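Long-range contacts in putative L-alanine-DL-glutamate epimerase (Burkholderia xenovorans, PDB 3SN0), which probably acts as a magnesium-dependent racemase or epimerase of the mandelate racemase/muconate lactonizing enzyme family, and binds fumarate beside its metal ion: residues 162-167 against 201-206; 220-225 against 247-252; 241-246 against 338-343. All coordinates share one frame; numbering follows the deposited sequence. Where two conformers were deposited one is given.

The three contacts illustrate how packing between strands, helices and loops of an enolase-superfamily barrel surrounds the groups at its active site. Contact 1 joins a strand to an outer helix, contact 2 joins two loops that follow strands, and contact 3 spans the barrel interior; their centres lie 16 to 19 Å apart. Contacts 1 and 2 meet at the fumarate, where Asn165 ND2 lies 3.0 Å from Asn221 OD1, a probable hydrogen bond. Contacts 1 and 3 are joined by a salt bridge of 2.8 Å between Lys163 NZ and Glu245 OE2, the latter residue being a magnesium ligand. Backbone atoms Leu220 N and Glu245 O, 2.8 Å apart, probably link contact 2 to contact 3.

Contact 1 (162-167 against 201-206). With FUM (fumaric acid), chain C.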
loop_
_atom_site.group_PDB
_atom_site.type_symbol
_atom_site.label_atom_id
_atom_site.label_comp_id
_atom_site.label_asym_id
_atom_site.label_seq_id
_atom_site.Cartn_x
_atom_site.Cartn_y
_atom_site.Cartn_z
ATOM N N ILE A 162 6.760 4.824 -38.474
ATOM C CA ILE A 162 5.714 5.777 -38.835
ATOM C C ILE A 162 4.628 5.725 -37.764
ATOM O O ILE A 162 4.456 4.683 -37.135
ATOM C CB ILE A 162 5.088 5.460 -40.245
ATOM C CG1 ILE A 162 4.399 4.087 -40.247
ATOM C CG2 ILE A 162 6.166 5.522 -41.328
ATOM C CD1 ILE A 162 3.882 3.634 -41.615
ATOM N N LYS A 163 3.935 6.849 -37.537
ATOM C CA LYS A 163 2.849 6.896 -36.559
ATOM C C LYS A 163 1.545 7.363 -37.166
ATOM O O LYS A 163 1.485 8.428 -37.811
ATOM C CB LYS A 163 3.199 7.790 -35.370
ATOM C CG LYS A 163 2.228 7.633 -34.199
ATOM C CD LYS A 163 2.740 8.277 -32.905
ATOM C CE LYS A 163 2.542 9.783 -32.881
ATOM N NZ LYS A 163 3.279 10.399 -31.749
ATOM N N THR A 164 0.498 6.573 -36.940
ATOM C CA THR A 164 -0.826 6.907 -37.402
ATOM C C THR A 164 -1.773 7.138 -36.217
ATOM O O THR A 164 -1.396 6.958 -35.054
ATOM C CB THR A 164 -1.395 5.828 -38.366
ATOM O OG1 THR A 164 -2.583 6.339 -38.968
ATOM C CG2 THR A 164 -1.710 4.487 -37.640
ATOM N N ASN A 165 -3.001 7.519 -36.529
ATOM C CA ASN A 165 -4.051 7.811 -35.528
ATOM C C ASN A 165 -5.275 6.959 -35.894
ATOM O O ASN A 165 -5.099 5.903 -36.476
ATOM C CB ASN A 165 -4.348 9.320 -35.509
ATOM C CG ASN A 165 -3.131 10.162 -35.138
ATOM O OD1 ASN A 165 -2.275 10.463 -35.989
ATOM N ND2 ASN A 165 -3.056 10.582 -33.856
ATOM N N ILE A 166 -6.497 7.373 -35.554
ATOM C CA ILE A 166 -7.659 6.512 -35.756
ATOM C C ILE A 166 -8.466 7.050 -36.926
ATOM O O ILE A 166 -8.816 8.241 -36.934
ATOM C CB ILE A 166 -8.575 6.463 -34.528
ATOM C CG1 ILE A 166 -7.776 6.125 -33.265
ATOM C CG2 ILE A 166 -9.696 5.419 -34.735
ATOM C CD1 ILE A 166 -8.560 6.386 -31.953
ATOM N N PHE A 167 -8.786 6.172 -37.875
ATOM C CA PHE A 167 -9.518 6.554 -39.091
ATOM C C PHE A 167 -10.664 5.627 -39.392
ATOM O O PHE A 167 -10.555 4.419 -39.201
ATOM C CB PHE A 167 -8.571 6.631 -40.285
ATOM C CG PHE A 167 -7.630 7.772 -40.188
ATOM C CD1 PHE A 167 -8.050 9.032 -40.544
ATOM C CD2 PHE A 167 -6.366 7.614 -39.653
ATOM C CE1 PHE A 167 -7.218 10.097 -40.410
ATOM C CE2 PHE A 167 -5.540 8.703 -39.504
ATOM C CZ PHE A 167 -5.974 9.934 -39.893
ATOM N N ALA A 201 -8.579 -2.468 -40.379
ATOM C CA ALA A 201 -8.456 -2.274 -41.840
ATOM C C ALA A 201 -7.308 -1.299 -42.183
ATOM O O ALA A 201 -6.479 -1.558 -43.076
ATOM C CB ALA A 201 -9.782 -1.773 -42.419
ATOM N N HIS A 202 -7.269 -0.194 -41.443
ATOM C CA HIS A 202 -6.258 0.844 -41.611
ATOM C C HIS A 202 -4.855 0.329 -41.360
ATOM O O HIS A 202 -3.963 0.543 -42.173
ATOM C CB HIS A 202 -6.555 2.013 -40.652
ATOM C CG HIS A 202 -5.637 3.179 -40.819
ATOM N ND1 HIS A 202 -5.898 4.214 -41.693
ATOM C CD2 HIS A 202 -4.446 3.469 -40.239
ATOM C CE1 HIS A 202 -4.921 5.106 -41.619
ATOM N NE2 HIS A 202 -4.023 4.673 -40.753
ATOM N N LEU A 203 -4.658 -0.327 -40.214
ATOM C CA LEU A 203 -3.361 -0.872 -39.839
ATOM C C LEU A 203 -2.900 -2.004 -40.758
ATOM O O LEU A 203 -1.717 -2.115 -41.058
ATOM C CB LEU A 203 -3.377 -1.349 -38.377
ATOM C CG LEU A 203 -3.495 -0.230 -37.347
ATOM C CD1 LEU A 203 -3.844 -0.790 -35.952
ATOM C CD2 LEU A 203 -2.177 0.557 -37.312
ATOM N N GLU A 204 -3.829 -2.826 -41.222
ATOM C CA GLU A 204 -3.484 -3.866 -42.220
ATOM C C GLU A 204 -2.969 -3.271 -43.533
ATOM O O GLU A 204 -1.957 -3.750 -44.069
ATOM C CB GLU A 204 -4.665 -4.818 -42.457
ATOM C CG GLU A 204 -4.751 -5.900 -41.381
ATOM C CD GLU A 204 -6.063 -6.664 -41.364
ATOM O OE1 GLU A 204 -6.956 -6.351 -42.180
ATOM O OE2 GLU A 204 -6.196 -7.579 -40.507
ATOM N N ALA A 205 -3.624 -2.223 -44.024
ATOM C CA ALA A 205 -3.149 -1.489 -45.206
ATOM C C ALA A 205 -1.789 -0.832 -44.976
ATOM O O ALA A 205 -0.887 -0.911 -45.816
ATOM C CB ALA A 205 -4.190 -0.443 -45.659
ATOM N N LEU A 206 -1.621 -0.192 -43.824
ATOM C CA LEU A 206 -0.330 0.406 -43.491
ATOM C C LEU A 206 0.796 -0.632 -43.446
ATOM O O LEU A 206 1.896 -0.394 -43.962
ATOM C CB LEU A 206 -0.440 1.133 -42.140
ATOM C CG LEU A 206 0.377 2.380 -41.899
ATOM C CD1 LEU A 206 0.049 3.501 -42.903
ATOM C CD2 LEU A 206 0.120 2.881 -40.442
HETATM O OXT FUM C . -6.217 14.308 -33.442
HETATM C C FUM C . -5.466 15.305 -33.278
HETATM O O FUM C . -5.936 16.470 -33.299
HETATM C C4 FUM C . -4.002 15.157 -33.099
HETATM C C5 FUM C . -3.404 13.962 -33.064
HETATM C C6 FUM C . -1.936 13.848 -32.869
HETATM O O7 FUM C . -1.242 14.901 -32.850
HETATM O O8 FUM C . -1.425 12.698 -32.723
#
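His202, on helix 193-210, meets Thr164, on strand 161-168, in the beta/alpha layering of a TIM-type barrel, where an outer helix runs nearly antiparallel to the strand it packs on. The axes of strand 162-164 and helix 201-206 approach to 11.0 Å at an angle of 161°. A hydrogen bond of 2.8 Å joins Thr164 OG1 and His202 NE2, the two side chains approaching from opposite directions. The threonine hydroxyl is anti to its own backbone N (chi1 -169°), which aims it at the imidazole and leaves CG2 for apolar contact. At its other nitrogen, ND1, the imidazole is hydrogen-bonded to His169, so both ring nitrogens have partners within a buried interface. Phe167 lies beside the same imidazole: the planes are 23° from parallel, but the rings are slid so far that they barely overlap, and CD2 of Phe167 comes 3.5 Å from CE1 of His202. One turn along the helix, Leu206 serves two strand residues: its CD2 lies 3.7 Å from Thr164 CG2, and its CG faces the CD1 of Ile162, the two side chains meeting tip to tip. Helix 144-156 also packs against Ile162, His202 and Leu206. The strand's other side serves the ligand: Asn165, whose CB points away from the helix, donates from ND2 to fumarate O8 over 2.9 Å.

Contact 2 (220-225 against 247-252); sequences LNFNAK and DSYSPQ. With FUM (fumaric acid), chain C.
Asn221 opens the contact through its backbone, its carbonyl O accepting a hydrogen bond of 3.0 Å from Asp247 N. The donor stands above the carbonyl plane, about 50° out of it. Asn221 is also the second residue of a type II' turn running from Leu220 to Asn223, and its amide reaches the ligand. There ND2 donates a weak bond to fumarate O8 at 3.3 Å, while OD1 is taken up by Asn165. A water joins the two segments beside this amide, accepting from Asn221 ND2 and donating to Asp247 OD2 at 2.6 Å. Next in sequence, Phe222 turns one face of its ring to Asp247, whose CB sits over its centre in a CH-pi contact, 3.4 Å from the centroid and 8° off the normal. The far rim of this ring meets Tyr249: Phe222 CE1 lies over one face of the tyrosine, 3.7 Å from CE2, with the planes at 46°. The tyrosine hydroxyl bonds to Arg77 O of a second subunit. These loops follow adjacent strands of the barrel and lie at the end of the sheet that holds the active site. Chemically, a water links the Asn221 amide, which binds fumarate weakly, to the carboxylate of Asp247, whose CB methylene rests on the Phe222 ring, and this probably helps to hold the amide in place.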
loop_
_atom_site.group_PDB
_atom_site.type_symbol
_atom_site.label_atom_id
_atom_site.label_comp_id
_atom_site.label_asym_id
_atom_site.label_seq_id
_atom_site.Cartn_x
_atom_site.Cartn_y
_atom_site.Cartn_z
ATOM N N LEU A 220 -3.613 6.878 -30.007
ATOM C CA LEU A 220 -5.035 6.918 -29.694
ATOM C C LEU A 220 -5.431 8.216 -28.970
ATOM O O LEU A 220 -6.609 8.434 -28.698
ATOM C CB LEU A 220 -5.400 5.700 -28.850
ATOM C CG LEU A 220 -5.080 4.320 -29.448
ATOM C CD1 LEU A 220 -5.412 3.220 -28.442
ATOM C CD2 LEU A 220 -5.808 4.098 -30.762
ATOM N N ASN A 221 -4.452 9.081 -28.710
ATOM C CA ASN A 221 -4.667 10.337 -28.001
ATOM C C ASN A 221 -5.600 10.158 -26.773
ATOM O O ASN A 221 -5.397 9.231 -25.975
ATOM C CB ASN A 221 -5.138 11.428 -28.982
ATOM C CG ASN A 221 -4.186 11.618 -30.138
ATOM O OD1 ASN A 221 -4.352 11.011 -31.198
ATOM N ND2 ASN A 221 -3.166 12.451 -29.943
ATOM N N PHE A 222 -6.603 11.021 -26.625
ATOM C CA PHE A 222 -7.547 10.967 -25.522
ATOM C C PHE A 222 -8.880 10.368 -26.022
ATOM O O PHE A 222 -9.936 10.694 -25.507
ATOM C CB PHE A 222 -7.841 12.386 -24.989
ATOM C CG PHE A 222 -6.707 13.073 -24.274
ATOM C CD1 PHE A 222 -6.588 12.986 -22.882
ATOM C CD2 PHE A 222 -5.822 13.892 -24.973
ATOM C CE1 PHE A 222 -5.582 13.654 -22.204
ATOM C CE2 PHE A 222 -4.814 14.591 -24.304
ATOM C CZ PHE A 222 -4.700 14.486 -22.914
ATOM N N ASN A 223 -8.853 9.540 -27.067
ATOM C CA ASN A 223 -10.104 9.149 -27.753
ATOM C C ASN A 223 -10.920 7.994 -27.169
ATOM O O ASN A 223 -11.866 7.514 -27.807
ATOM C CB ASN A 223 -9.787 8.881 -29.238
ATOM C CG ASN A 223 -9.440 10.147 -29.974
ATOM O OD1 ASN A 223 -10.087 11.181 -29.781
ATOM N ND2 ASN A 223 -8.405 10.092 -30.808
ATOM N N ALA A 224 -10.565 7.556 -25.968
ATOM C CA ALA A 224 -11.305 6.514 -25.268
ATOM C C ALA A 224 -11.203 6.665 -23.762
ATOM O O ALA A 224 -10.443 7.505 -23.248
ATOM C CB ALA A 224 -10.794 5.134 -25.684
ATOM N N LYS A 225 -11.980 5.850 -23.052
ATOM C CA LYS A 225 -11.781 5.630 -21.630
ATOM C C LYS A 225 -10.998 4.321 -21.472
ATOM O O LYS A 225 -10.905 3.522 -22.416
ATOM C CB LYS A 225 -13.125 5.551 -20.896
ATOM C CG LYS A 225 -14.086 6.682 -21.185
ATOM C CD LYS A 225 -13.521 8.038 -20.850
ATOM C CE LYS A 225 -14.497 9.204 -21.118
ATOM N NZ LYS A 225 -15.652 9.276 -20.149
ATOM N N ASP A 247 -3.105 9.062 -24.115
ATOM C CA ASP A 247 -3.108 10.155 -23.160
ATOM C C ASP A 247 -4.204 9.954 -22.140
ATOM O O ASP A 247 -5.354 9.630 -22.483
ATOM C CB ASP A 247 -3.269 11.479 -23.881
ATOM C CG ASP A 247 -2.124 11.760 -24.787
ATOM O OD1 ASP A 247 -0.978 11.856 -24.264
ATOM O OD2 ASP A 247 -2.367 11.858 -26.018
ATOM N N SER A 248 -3.852 10.173 -20.876
ATOM C CA SER A 248 -4.773 9.964 -19.764
ATOM C C SER A 248 -4.405 10.856 -18.600
ATOM O O SER A 248 -3.222 11.059 -18.304
ATOM C CB SER A 248 -4.711 8.506 -19.303
ATOM O OG SER A 248 -5.669 8.288 -18.268
ATOM N N TYR A 249 -5.422 11.380 -17.933
ATOM C CA TYR A 249 -5.221 12.054 -16.673
ATOM C C TYR A 249 -5.529 11.160 -15.466
ATOM O O TYR A 249 -5.695 11.653 -14.346
ATOM C CB TYR A 249 -5.999 13.351 -16.633
ATOM C CG TYR A 249 -5.514 14.387 -17.635
ATOM C CD1 TYR A 249 -4.153 14.686 -17.759
ATOM C CD2 TYR A 249 -6.402 15.063 -18.464
ATOM C CE1 TYR A 249 -3.711 15.661 -18.663
ATOM C CE2 TYR A 249 -5.955 16.027 -19.367
ATOM C CZ TYR A 249 -4.605 16.319 -19.455
ATOM O OH TYR A 249 -4.152 17.281 -20.345
ATOM N N SER A 250 -5.551 9.856 -15.692
ATOM C CA SER A 250 -5.759 8.877 -14.621
ATOM C C SER A 250 -4.567 7.921 -14.568
ATOM O O SER A 250 -4.495 6.970 -15.338
ATOM C CB SER A 250 -7.034 8.074 -14.848
ATOM O OG SER A 250 -7.124 7.059 -13.846
ATOM N N PRO A 251 -3.606 8.204 -13.695
ATOM C CA PRO A 251 -2.443 7.329 -13.649
ATOM C C PRO A 251 -2.837 5.886 -13.295
ATOM O O PRO A 251 -2.276 4.955 -13.852
ATOM C CB PRO A 251 -1.563 7.932 -12.545
ATOM C CG PRO A 251 -2.081 9.306 -12.283
ATOM C CD PRO A 251 -3.452 9.431 -12.896
ATOM N N GLN A 252 -3.830 5.716 -12.414
ATOM C CA GLN A 252 -4.277 4.363 -12.059
ATOM C C GLN A 252 -4.970 3.683 -13.238
ATOM O O GLN A 252 -4.774 2.491 -13.473
ATOM C CB GLN A 252 -5.180 4.371 -10.816
ATOM C CG GLN A 252 -4.403 4.554 -9.526
ATOM C CD GLN A 252 -3.374 3.452 -9.311
ATOM O OE1 GLN A 252 -3.692 2.270 -9.432
ATOM N NE2 GLN A 252 -2.136 3.835 -8.993
HETATM O OXT FUM C . -6.217 14.308 -33.442
HETATM C C FUM C . -5.466 15.305 -33.278
HETATM O O FUM C . -5.936 16.470 -33.299
HETATM C C4 FUM C . -4.002 15.157 -33.099
HETATM C C5 FUM C . -3.404 13.962 -33.064
HETATM C C6 FUM C . -1.936 13.848 -32.869
HETATM O O7 FUM C . -1.242 14.901 -32.850
HETATM O O8 FUM C . -1.425 12.698 -32.723
HETATM O O HOH W 1 -2.857 14.007 -27.446
#

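Contact 3 (241-246 against 338-343). With MG (magnesium ion), chain B.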
loop_
_atom_site.group_PDB
_atom_site.type_symbol
_atom_site.label_atom_id
_atom_site.label_comp_id
_atom_site.label_asym_id
_atom_site.label_seq_id
_atom_site.Cartn_x
_atom_site.Cartn_y
_atom_site.Cartn_z
ATOM N N LEU A 241 3.102 -3.768 -33.077
ATOM C CA LEU A 241 3.103 -2.311 -32.881
ATOM C C LEU A 241 4.282 -1.872 -32.011
ATOM O O LEU A 241 4.526 -2.440 -30.951
ATOM C CB LEU A 241 1.787 -1.842 -32.286
ATOM C CG LEU A 241 0.525 -2.172 -33.082
ATOM C CD1 LEU A 241 -0.748 -1.812 -32.298
ATOM C CD2 LEU A 241 0.552 -1.475 -34.464
ATOM N N PHE A 242 5.010 -0.870 -32.501
ATOM C CA PHE A 242 6.191 -0.295 -31.831
ATOM C C PHE A 242 5.766 0.287 -30.485
ATOM O O PHE A 242 6.403 0.062 -29.471
ATOM C CB PHE A 242 6.775 0.791 -32.723
ATOM C CG PHE A 242 8.063 1.405 -32.240
ATOM C CD1 PHE A 242 9.276 0.890 -32.630
ATOM C CD2 PHE A 242 8.053 2.563 -31.486
ATOM C CE1 PHE A 242 10.460 1.494 -32.229
ATOM C CE2 PHE A 242 9.232 3.163 -31.086
ATOM C CZ PHE A 242 10.427 2.639 -31.479
ATOM N N TRP A 243 4.656 1.008 -30.498
ATOM C CA TRP A 243 3.973 1.381 -29.271
ATOM C C TRP A 243 2.554 1.793 -29.580
ATOM O O TRP A 243 2.215 2.092 -30.745
ATOM C CB TRP A 243 4.699 2.462 -28.472
ATOM C CG TRP A 243 4.666 3.915 -28.927
ATOM C CD1 TRP A 243 3.587 4.636 -29.313
ATOM C CD2 TRP A 243 5.776 4.830 -28.934
ATOM N NE1 TRP A 243 3.945 5.932 -29.583
ATOM C CE2 TRP A 243 5.286 6.076 -29.350
ATOM C CE3 TRP A 243 7.139 4.712 -28.624
ATOM C CZ2 TRP A 243 6.098 7.198 -29.480
ATOM C CZ3 TRP A 243 7.946 5.827 -28.771
ATOM C CH2 TRP A 243 7.427 7.049 -29.189
ATOM N N VAL A 244 1.748 1.789 -28.529
ATOM C CA VAL A 244 0.412 2.362 -28.552
ATOM C C VAL A 244 0.408 3.526 -27.580
ATOM O O VAL A 244 0.729 3.366 -26.404
ATOM C CB VAL A 244 -0.676 1.357 -28.207
ATOM C CG1 VAL A 244 -2.062 2.046 -28.261
ATOM C CG2 VAL A 244 -0.649 0.180 -29.187
ATOM N N GLU A 245 0.075 4.699 -28.110
ATOM C CA GLU A 245 0.158 5.957 -27.384
ATOM C C GLU A 245 -1.232 6.314 -26.864
ATOM O O GLU A 245 -2.183 6.383 -27.640
ATOM C CB GLU A 245 0.684 7.036 -28.335
ATOM C CG GLU A 245 1.267 8.276 -27.684
ATOM C CD GLU A 245 1.980 9.177 -28.686
ATOM O OE1 GLU A 245 1.933 10.403 -28.479
ATOM O OE2 GLU A 245 2.576 8.681 -29.678
ATOM N N ILE A 246 -1.329 6.566 -25.557
ATOM C CA ILE A 246 -2.623 6.806 -24.877
ATOM C C ILE A 246 -2.415 7.952 -23.890
ATOM O O ILE A 246 -1.612 7.843 -22.952
ATOM C CB ILE A 246 -3.066 5.560 -24.080
ATOM C CG1 ILE A 246 -3.334 4.390 -25.026
ATOM C CG2 ILE A 246 -4.354 5.854 -23.241
ATOM C CD1 ILE A 246 -3.541 3.044 -24.311
ATOM N N ASN A 338 18.848 8.585 -22.141
ATOM C CA ASN A 338 17.703 7.678 -22.176
ATOM C C ASN A 338 16.673 8.102 -23.228
ATOM O O ASN A 338 15.511 8.358 -22.916
ATOM C CB ASN A 338 17.082 7.534 -20.779
ATOM C CG ASN A 338 16.718 8.882 -20.131
ATOM O OD1 ASN A 338 17.529 9.801 -20.095
ATOM N ND2 ASN A 338 15.508 8.966 -19.559
ATOM N N LEU A 339 17.114 8.143 -24.492
ATOM C CA LEU A 339 16.281 8.599 -25.603
ATOM C C LEU A 339 15.709 7.415 -26.355
ATOM O O LEU A 339 16.443 6.628 -26.931
ATOM C CB LEU A 339 17.090 9.474 -26.561
ATOM C CG LEU A 339 16.358 10.085 -27.765
ATOM C CD1 LEU A 339 15.529 11.268 -27.303
ATOM C CD2 LEU A 339 17.389 10.490 -28.842
ATOM N N ARG A 340 14.384 7.313 -26.389
ATOM C CA ARG A 340 13.725 6.243 -27.110
ATOM C C ARG A 340 13.810 6.377 -28.613
ATOM O O ARG A 340 14.127 5.408 -29.307
ATOM C CB ARG A 340 12.229 6.180 -26.736
ATOM C CG ARG A 340 11.503 5.003 -27.405
ATOM C CD ARG A 340 12.032 3.705 -26.862
ATOM N NE ARG A 340 11.584 2.523 -27.580
ATOM C CZ ARG A 340 12.169 1.995 -28.660
ATOM N NH1 ARG A 340 13.234 2.558 -29.231
ATOM N NH2 ARG A 340 11.669 0.869 -29.170
ATOM N N ILE A 341 13.494 7.579 -29.094
ATOM C CA ILE A 341 13.313 7.885 -30.512
ATOM C C ILE A 341 12.895 9.366 -30.570
ATOM O O ILE A 341 12.520 9.943 -29.525
ATOM C CB ILE A 341 12.247 6.976 -31.163
ATOM C CG1 ILE A 341 12.284 7.082 -32.687
ATOM C CG2 ILE A 341 10.844 7.314 -30.678
ATOM C CD1 ILE A 341 11.602 5.893 -33.383
HETATM N N MSE A 342 12.975 9.995 -31.745
HETATM C CA MSE A 342 12.448 11.355 -31.912
HETATM C C MSE A 342 11.361 11.422 -32.969
HETATM O O MSE A 342 11.485 10.876 -34.061
HETATM C CB MSE A 342 13.530 12.391 -32.239
HETATM C CG MSE A 342 12.945 13.875 -32.440
HETATM SE SE MSE A 342 14.469 14.965 -32.451
HETATM C CE MSE A 342 13.714 16.444 -33.560
ATOM N N GLU A 343 10.264 12.063 -32.601
ATOM C CA GLU A 343 9.161 12.327 -33.503
ATOM C C GLU A 343 9.541 13.425 -34.466
ATOM O O GLU A 343 10.222 14.386 -34.096
ATOM C CB GLU A 343 7.962 12.808 -32.688
ATOM C CG GLU A 343 6.742 13.098 -33.525
ATOM C CD GLU A 343 5.574 13.648 -32.744
ATOM O OE1 GLU A 343 5.741 14.086 -31.586
ATOM O OE2 GLU A 343 4.473 13.639 -33.310
HETATM MG MG MG B . 0.652 11.675 -29.116
HETATM O O HOH W 2 8.935 -0.053 -28.501
HETATM O O HOH W 3 -0.253 13.160 -30.105
HETATM O O HOH W 4 -0.866 11.085 -27.968
HETATM O O HOH W 5 2.393 12.141 -30.360
#
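Phe242 and Arg340 come from opposite directions, and the ring carbon CZ lies over one face of the guanidinium, offset toward its rim. Phe242 CZ is 3.2 Å from Arg340 NH2 and the two planes are 37° apart, so the groups are tilted rather than stacked flat. The phenyl ring projects with CG anti to the backbone N (chi1 -175°), which carries it across to the arginine. Alongside, Trp243 presents the edge of its indole to the aliphatic part of Arg340, its CZ3 lying 3.9 Å from CG. Ile341 touches both rings obliquely, with CG2 3.7 Å from Trp243 CH2 and CD1 3.9 Å from Phe242 CZ. Further out, a water bridges the segments, donating to Phe242 O at 2.7 Å and accepting from Arg340 NH2; it also sits over the centre of the phenyl ring. Arg340 is fixed at NE by a salt bridge to Glu227 of a neighbouring subunit, which ties this interior contact to the assembly. The arrangement belongs to the C-terminal barrel of the enolase superfamily: strand 243-245 runs parallel between strands 215-219 and 265-267, while strand 342-344 pairs with strand 118-123. Along the first of these, Trp243 NE1 donates to Glu245 OE2, an oxygen shared with Lys163, over 3.1 Å, approaching on the anti side of the carboxylate and 26° out of its plane. Glu245 turns its other oxygen, OE1, to magnesium at 1.9 Å, where Asp219, Glu269 and three waters complete the coordination.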